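Local coordinates for clostripain-related protein (Bacteroides thetaiotaomicron, PDB 6N9J), which probably cleaves peptide bonds as a secreted cysteine protease of the clostripain (C11) family and is inhibited irreversibly by a covalently bound peptide, at residues Leu277-Met291 with Val336-Arg350. Numbering follows the deposited sequence.
Sequences LCYDPLRENNYHDLM and VSMDGFEGVSTYILR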
loop_
_atom_site.group_PDB
_atom_site.type_symbol
_atom_site.label_atom_id
_atom_site.label_comp_id
_atom_site.label_asym_id
_atom_site.label_seq_id
_atom_site.Cartn_x
_atom_site.Cartn_y
_atom_site.Cartn_z
ATOM N N LEU A 277 13.719 -8.932 -12.478
ATOM C CA LEU A 277 13.208 -7.565 -12.387
ATOM C C LEU A 277 13.342 -6.999 -10.973
ATOM O O LEU A 277 12.928 -7.636 -10.004
ATOM C CB LEU A 277 11.740 -7.515 -12.817
ATOM C CG LEU A 277 11.105 -6.141 -12.631
ATOM C CD1 LEU A 277 11.823 -5.086 -13.475
ATOM C CD2 LEU A 277 9.648 -6.196 -12.978
ATOM N N CYS A 278 13.930 -5.807 -10.870
ATOM C CA CYS A 278 14.165 -5.143 -9.590
ATOM C C CYS A 278 13.341 -3.857 -9.491
ATOM O O CYS A 278 13.367 -3.035 -10.408
ATOM C CB CYS A 278 15.667 -4.829 -9.415
ATOM S SG CYS A 278 16.049 -3.773 -7.987
ATOM N N TYR A 279 12.615 -3.687 -8.384
ATOM C CA TYR A 279 11.689 -2.556 -8.220
ATOM C C TYR A 279 12.332 -1.308 -7.628
ATOM O O TYR A 279 11.754 -0.230 -7.702
ATOM C CB TYR A 279 10.489 -2.968 -7.361
ATOM C CG TYR A 279 9.593 -3.966 -8.057
ATOM C CD1 TYR A 279 8.964 -3.643 -9.254
ATOM C CD2 TYR A 279 9.387 -5.236 -7.529
ATOM C CE1 TYR A 279 8.144 -4.552 -9.901
ATOM C CE2 TYR A 279 8.575 -6.151 -8.172
ATOM C CZ TYR A 279 7.957 -5.801 -9.360
ATOM O OH TYR A 279 7.151 -6.707 -10.014
ATOM N N ASP A 280 13.520 -1.447 -7.042
ATOM C CA ASP A 280 14.324 -0.283 -6.657
ATOM C C ASP A 280 15.738 -0.346 -7.251
ATOM O O ASP A 280 16.723 -0.438 -6.510
ATOM C CB ASP A 280 14.388 -0.164 -5.124
ATOM C CG ASP A 280 14.980 -1.408 -4.461
ATOM O OD1 ASP A 280 14.968 -2.491 -5.100
ATOM O OD2 ASP A 280 15.447 -1.298 -3.300
ATOM N N PRO A 281 15.851 -0.278 -8.593
ATOM C CA PRO A 281 17.139 -0.531 -9.246
ATOM C C PRO A 281 18.135 0.620 -9.107
ATOM O O PRO A 281 19.321 0.445 -9.365
ATOM C CB PRO A 281 16.749 -0.728 -10.712
ATOM C CG PRO A 281 15.524 0.107 -10.880
ATOM C CD PRO A 281 14.807 0.101 -9.566
ATOM N N LEU A 282 17.656 1.789 -8.701
ATOM C CA LEU A 282 18.523 2.955 -8.635
ATOM C C LEU A 282 18.955 3.198 -7.199
ATOM O O LEU A 282 19.727 4.116 -6.923
ATOM C CB LEU A 282 17.812 4.182 -9.203
ATOM C CG LEU A 282 17.075 3.984 -10.532
ATOM C CD1 LEU A 282 16.419 5.282 -10.961
ATOM C CD2 LEU A 282 18.020 3.461 -11.613
ATOM N N ARG A 283 18.451 2.367 -6.288
ATOM C CA ARG A 283 18.790 2.468 -4.872
ATOM C C ARG A 283 19.409 1.163 -4.336
ATOM O O ARG A 283 20.353 0.643 -4.918
ATOM C CB ARG A 283 17.552 2.860 -4.060
ATOM C CG ARG A 283 17.047 4.271 -4.365
ATOM C CD ARG A 283 15.719 4.570 -3.672
ATOM N NE ARG A 283 15.303 5.959 -3.874
ATOM C CZ ARG A 283 15.240 6.875 -2.910
ATOM N NH1 ARG A 283 14.866 8.115 -3.197
ATOM N NH2 ARG A 283 15.547 6.553 -1.658
ATOM N N GLU A 284 18.872 0.630 -3.241
ATOM C CA GLU A 284 19.528 -0.477 -2.546
ATOM C C GLU A 284 19.281 -1.864 -3.166
ATOM O O GLU A 284 19.892 -2.837 -2.737
ATOM C CB GLU A 284 19.098 -0.487 -1.078
ATOM N N ASN A 285 18.399 -1.949 -4.166
ATOM C CA ASN A 285 18.068 -3.229 -4.811
ATOM C C ASN A 285 17.523 -4.220 -3.782
ATOM O O ASN A 285 17.871 -5.400 -3.773
ATOM C CB ASN A 285 19.286 -3.810 -5.545
ATOM C CG ASN A 285 19.563 -3.108 -6.868
ATOM O OD1 ASN A 285 19.742 -1.888 -6.919
ATOM N ND2 ASN A 285 19.587 -3.876 -7.946
ATOM N N ASN A 286 16.668 -3.707 -2.906
ATOM C CA ASN A 286 16.012 -4.501 -1.878
ATOM C C ASN A 286 14.822 -5.289 -2.412
ATOM O O ASN A 286 14.410 -6.275 -1.792
ATOM C CB ASN A 286 15.535 -3.595 -0.738
ATOM C CG ASN A 286 16.670 -3.134 0.157
ATOM O OD1 ASN A 286 17.661 -3.827 0.304
ATOM N ND2 ASN A 286 16.513 -1.967 0.775
ATOM N N TYR A 287 14.287 -4.860 -3.560
ATOM C CA TYR A 287 13.015 -5.379 -4.073
ATOM C C TYR A 287 13.090 -6.016 -5.459
ATOM O O TYR A 287 13.396 -5.344 -6.439
ATOM C CB TYR A 287 11.972 -4.254 -4.121
ATOM C CG TYR A 287 11.706 -3.602 -2.795
ATOM C CD1 TYR A 287 10.809 -4.162 -1.901
ATOM C CD2 TYR A 287 12.358 -2.433 -2.430
ATOM C CE1 TYR A 287 10.561 -3.570 -0.683
ATOM C CE2 TYR A 287 12.122 -1.840 -1.217
ATOM C CZ TYR A 287 11.216 -2.411 -0.349
ATOM O OH TYR A 287 10.958 -1.823 0.863
ATOM N N HIS A 288 12.757 -7.301 -5.537
ATOM C CA HIS A 288 12.735 -8.029 -6.802
ATOM C C HIS A 288 11.391 -8.694 -7.044
ATOM O O HIS A 288 10.674 -9.008 -6.100
ATOM C CB HIS A 288 13.844 -9.089 -6.830
ATOM C CG HIS A 288 15.220 -8.505 -6.873
ATOM N ND1 HIS A 288 15.945 -8.225 -5.736
ATOM C CD2 HIS A 288 15.984 -8.115 -7.917
ATOM C CE1 HIS A 288 17.108 -7.698 -6.079
ATOM N NE2 HIS A 288 17.158 -7.625 -7.399
ATOM N N ASP A 289 11.064 -8.937 -8.309
ATOM C CA ASP A 289 9.807 -9.593 -8.623
ATOM C C ASP A 289 9.792 -11.050 -8.144
ATOM O O ASP A 289 10.646 -11.865 -8.525
ATOM C CB ASP A 289 9.524 -9.517 -10.122
ATOM C CG ASP A 289 8.141 -10.038 -10.474
ATOM O OD1 ASP A 289 7.125 -9.313 -10.252
ATOM O OD2 ASP A 289 8.077 -11.175 -10.975
ATOM N N LEU A 290 8.795 -11.367 -7.315
ATOM C CA LEU A 290 8.668 -12.690 -6.708
ATOM C C LEU A 290 8.570 -13.826 -7.732
ATOM O O LEU A 290 9.208 -14.867 -7.558
ATOM C CB LEU A 290 7.452 -12.730 -5.776
ATOM C CG LEU A 290 7.156 -14.086 -5.130
ATOM C CD1 LEU A 290 8.262 -14.479 -4.163
ATOM C CD2 LEU A 290 5.825 -14.066 -4.429
ATOM N N MET A 291 7.779 -13.639 -8.790
ATOM C CA MET A 291 7.682 -14.677 -9.822
ATOM C C MET A 291 9.016 -14.839 -10.542
ATOM O O MET A 291 9.412 -15.953 -10.887
ATOM C CB MET A 291 6.571 -14.367 -10.837
ATOM C CG MET A 291 6.469 -15.420 -11.977
ATOM S SD MET A 291 6.068 -17.100 -11.434
ATOM C CE MET A 291 4.288 -17.001 -11.291
ATOM N N VAL A 336 12.183 3.814 -15.609
ATOM C CA VAL A 336 12.785 2.479 -15.580
ATOM C C VAL A 336 11.817 1.441 -16.166
ATOM O O VAL A 336 10.612 1.508 -15.923
ATOM C CB VAL A 336 13.169 2.082 -14.139
ATOM C CG1 VAL A 336 13.618 0.622 -14.076
ATOM C CG2 VAL A 336 14.243 3.027 -13.602
ATOM N N SER A 337 12.332 0.487 -16.932
ATOM C CA SER A 337 11.482 -0.517 -17.570
ATOM C C SER A 337 10.817 -1.447 -16.548
ATOM O O SER A 337 11.471 -1.934 -15.624
ATOM C CB SER A 337 12.298 -1.333 -18.576
ATOM O OG SER A 337 11.492 -2.279 -19.256
ATOM N N MET A 338 9.511 -1.682 -16.710
ATOM C CA MET A 338 8.793 -2.617 -15.846
ATOM C C MET A 338 8.629 -3.984 -16.523
ATOM O O MET A 338 7.785 -4.789 -16.121
ATOM C CB MET A 338 7.415 -2.054 -15.445
ATOM C CG MET A 338 7.492 -0.904 -14.424
ATOM S SD MET A 338 8.180 -1.369 -12.816
ATOM C CE MET A 338 9.618 -0.312 -12.716
ATOM N N ASP A 339 9.444 -4.241 -17.544
ATOM C CA ASP A 339 9.437 -5.532 -18.229
ATOM C C ASP A 339 9.707 -6.676 -17.247
ATOM O O ASP A 339 10.740 -6.694 -16.580
ATOM C CB ASP A 339 10.476 -5.534 -19.347
ATOM C CG ASP A 339 10.452 -6.801 -20.160
ATOM O OD1 ASP A 339 9.636 -6.879 -21.105
ATOM O OD2 ASP A 339 11.251 -7.716 -19.860
ATOM N N GLY A 340 8.760 -7.605 -17.136
ATOM C CA GLY A 340 8.874 -8.711 -16.199
ATOM C C GLY A 340 7.933 -8.610 -15.008
ATOM O O GLY A 340 7.897 -9.491 -14.152
ATOM N N PHE A 341 7.160 -7.530 -14.956
ATOM C CA PHE A 341 6.303 -7.217 -13.814
ATOM C C PHE A 341 5.219 -8.259 -13.566
ATOM O O PHE A 341 4.391 -8.532 -14.435
ATOM C CB PHE A 341 5.679 -5.838 -14.046
ATOM C CG PHE A 341 4.567 -5.480 -13.105
ATOM C CD1 PHE A 341 4.835 -4.969 -11.846
ATOM C CD2 PHE A 341 3.241 -5.594 -13.509
ATOM C CE1 PHE A 341 3.808 -4.610 -10.995
ATOM C CE2 PHE A 341 2.208 -5.232 -12.661
ATOM C CZ PHE A 341 2.490 -4.744 -11.402
ATOM N N GLU A 342 5.206 -8.837 -12.372
ATOM C CA GLU A 342 4.140 -9.766 -12.058
ATOM C C GLU A 342 3.349 -9.311 -10.842
ATOM O O GLU A 342 2.431 -10.004 -10.393
ATOM C CB GLU A 342 4.697 -11.174 -11.854
ATOM C CG GLU A 342 5.312 -11.793 -13.126
ATOM C CD GLU A 342 4.299 -12.014 -14.256
ATOM O OE1 GLU A 342 4.745 -12.228 -15.404
ATOM O OE2 GLU A 342 3.063 -11.987 -14.009
ATOM N N GLY A 343 3.691 -8.134 -10.325
ATOM C CA GLY A 343 2.829 -7.460 -9.378
ATOM C C GLY A 343 3.191 -7.552 -7.910
ATOM O O GLY A 343 2.550 -6.900 -7.087
ATOM N N VAL A 344 4.192 -8.361 -7.567
ATOM C CA VAL A 344 4.560 -8.552 -6.161
ATOM C C VAL A 344 6.081 -8.583 -5.979
ATOM O O VAL A 344 6.800 -9.151 -6.803
ATOM C CB VAL A 344 3.944 -9.856 -5.587
ATOM C CG1 VAL A 344 4.257 -9.994 -4.095
ATOM C CG2 VAL A 344 2.448 -9.866 -5.794
ATOM N N SER A 345 6.576 -7.959 -4.914
ATOM C CA SER A 345 8.020 -7.969 -4.660
ATOM C C SER A 345 8.380 -8.928 -3.537
ATOM O O SER A 345 7.514 -9.405 -2.803
ATOM C CB SER A 345 8.539 -6.571 -4.312
ATOM O OG SER A 345 8.339 -6.293 -2.936
ATOM N N THR A 346 9.674 -9.191 -3.413
ATOM C CA THR A 346 10.206 -10.060 -2.386
ATOM C C THR A 346 11.652 -9.663 -2.103
ATOM O O THR A 346 12.310 -9.024 -2.935
ATOM C CB THR A 346 10.156 -11.550 -2.811
ATOM O OG1 THR A 346 10.581 -12.389 -1.728
ATOM C CG2 THR A 346 11.068 -11.795 -4.003
ATOM N N TYR A 347 12.143 -10.045 -0.929
ATOM C CA TYR A 347 13.553 -9.908 -0.625
ATOM C C TYR A 347 14.308 -11.183 -1.028
ATOM O O TYR A 347 13.859 -12.303 -0.752
ATOM C CB TYR A 347 13.748 -9.613 0.855
ATOM C CG TYR A 347 15.181 -9.377 1.235
ATOM C CD1 TYR A 347 15.879 -8.287 0.728
ATOM C CD2 TYR A 347 15.836 -10.229 2.107
ATOM C CE1 TYR A 347 17.194 -8.060 1.068
ATOM C CE2 TYR A 347 17.161 -10.011 2.457
ATOM C CZ TYR A 347 17.831 -8.924 1.936
ATOM O OH TYR A 347 19.148 -8.701 2.278
ATOM N N ILE A 348 15.443 -11.010 -1.695
ATOM C CA ILE A 348 16.302 -12.146 -2.026
ATOM C C ILE A 348 17.450 -12.230 -1.029
ATOM O O ILE A 348 18.359 -11.397 -1.062
ATOM C CB ILE A 348 16.857 -12.029 -3.448
ATOM C CG1 ILE A 348 15.720 -12.116 -4.474
ATOM C CG2 ILE A 348 17.922 -13.083 -3.693
ATOM C CD1 ILE A 348 16.157 -11.827 -5.903
ATOM N N LEU A 349 17.399 -13.211 -0.129
ATOM C CA LEU A 349 18.446 -13.374 0.881
ATOM C C LEU A 349 19.812 -13.465 0.225
ATOM O O LEU A 349 20.030 -14.276 -0.670
ATOM C CB LEU A 349 18.193 -14.614 1.739
ATOM C CG LEU A 349 16.986 -14.514 2.680
ATOM C CD1 LEU A 349 16.578 -15.890 3.188
ATOM C CD2 LEU A 349 17.291 -13.578 3.842
ATOM N N ARG A 350 20.729 -12.615 0.664
ATOM C CA ARG A 350 22.050 -12.580 0.070
ATOM C C ARG A 350 23.106 -13.137 1.016
ATOM O O ARG A 350 24.290 -13.168 0.675
ATOM C CB ARG A 350 22.397 -11.153 -0.341
ATOM C CG ARG A 350 21.478 -10.582 -1.416
ATOM C CD ARG A 350 21.554 -9.074 -1.387
ATOM N NE ARG A 350 21.002 -8.428 -2.574
ATOM C CZ ARG A 350 19.707 -8.201 -2.766
ATOM N NH1 ARG A 350 18.820 -8.604 -1.867
ATOM N NH2 ARG A 350 19.299 -7.588 -3.867
HETATM O O HOH W 1 15.772 -8.822 -3.049
HETATM O O HOH W 2 9.277 -11.615 -13.415
#
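A chi1 of -173° swings the Asp289 carboxylate away from its own N, and the Tyr279 ring is turned beside its N (chi1 -68°), so that carboxylate and phenol both reach the loop at Phe341-Gly343, next to a two-stranded antiparallel sheet of 288-289 and 345-346. His288 and Thr346 form its hydrogen-bonded pair: His288 N reaches Thr346 O at 3.2 Å almost straight (170°), and Thr346 N returns a bond to His288 O. Two residues on, Leu290 N donates to Val344 O at 3.0 Å where helix 290-297 starts. Asp289 is the N-cap of that helix, its OD2 accepting from Gly292 N. OD1 takes two donors, Tyr279 OH on its anti side at 2.6 Å and Glu342 N from above the carboxylate plane at 2.9 Å. Replacing Asp289 by an alanine would probably leave the helix start without its side-chain cap and Glu342 N without its acceptor, with the Tyr279 hydroxyl freer to turn. The Tyr279 and Phe341 side chains cross at about a right angle, CE1 of the tyrosine lying at the phenylalanine edge, and Met338 SD lies at the edge of the Tyr279 ring in a Met-aromatic contact. Leu277 CD2 packs on the backbone of the type II turn Met338-Phe341, 3.4 Å from Phe341 N, while Pro281 and Leu282 lean on Val336, at the end of a strand of the central sheet. Beyond the short sheet, Ile348 CD1 sits over one face of the His288 imidazole, 3.9 Å from its centroid, as a CH-pi contact. A water accepts from Ile348 N, donates to Asn286 O and lies in the imidazole plane, 2.8 Å from His288 ND1.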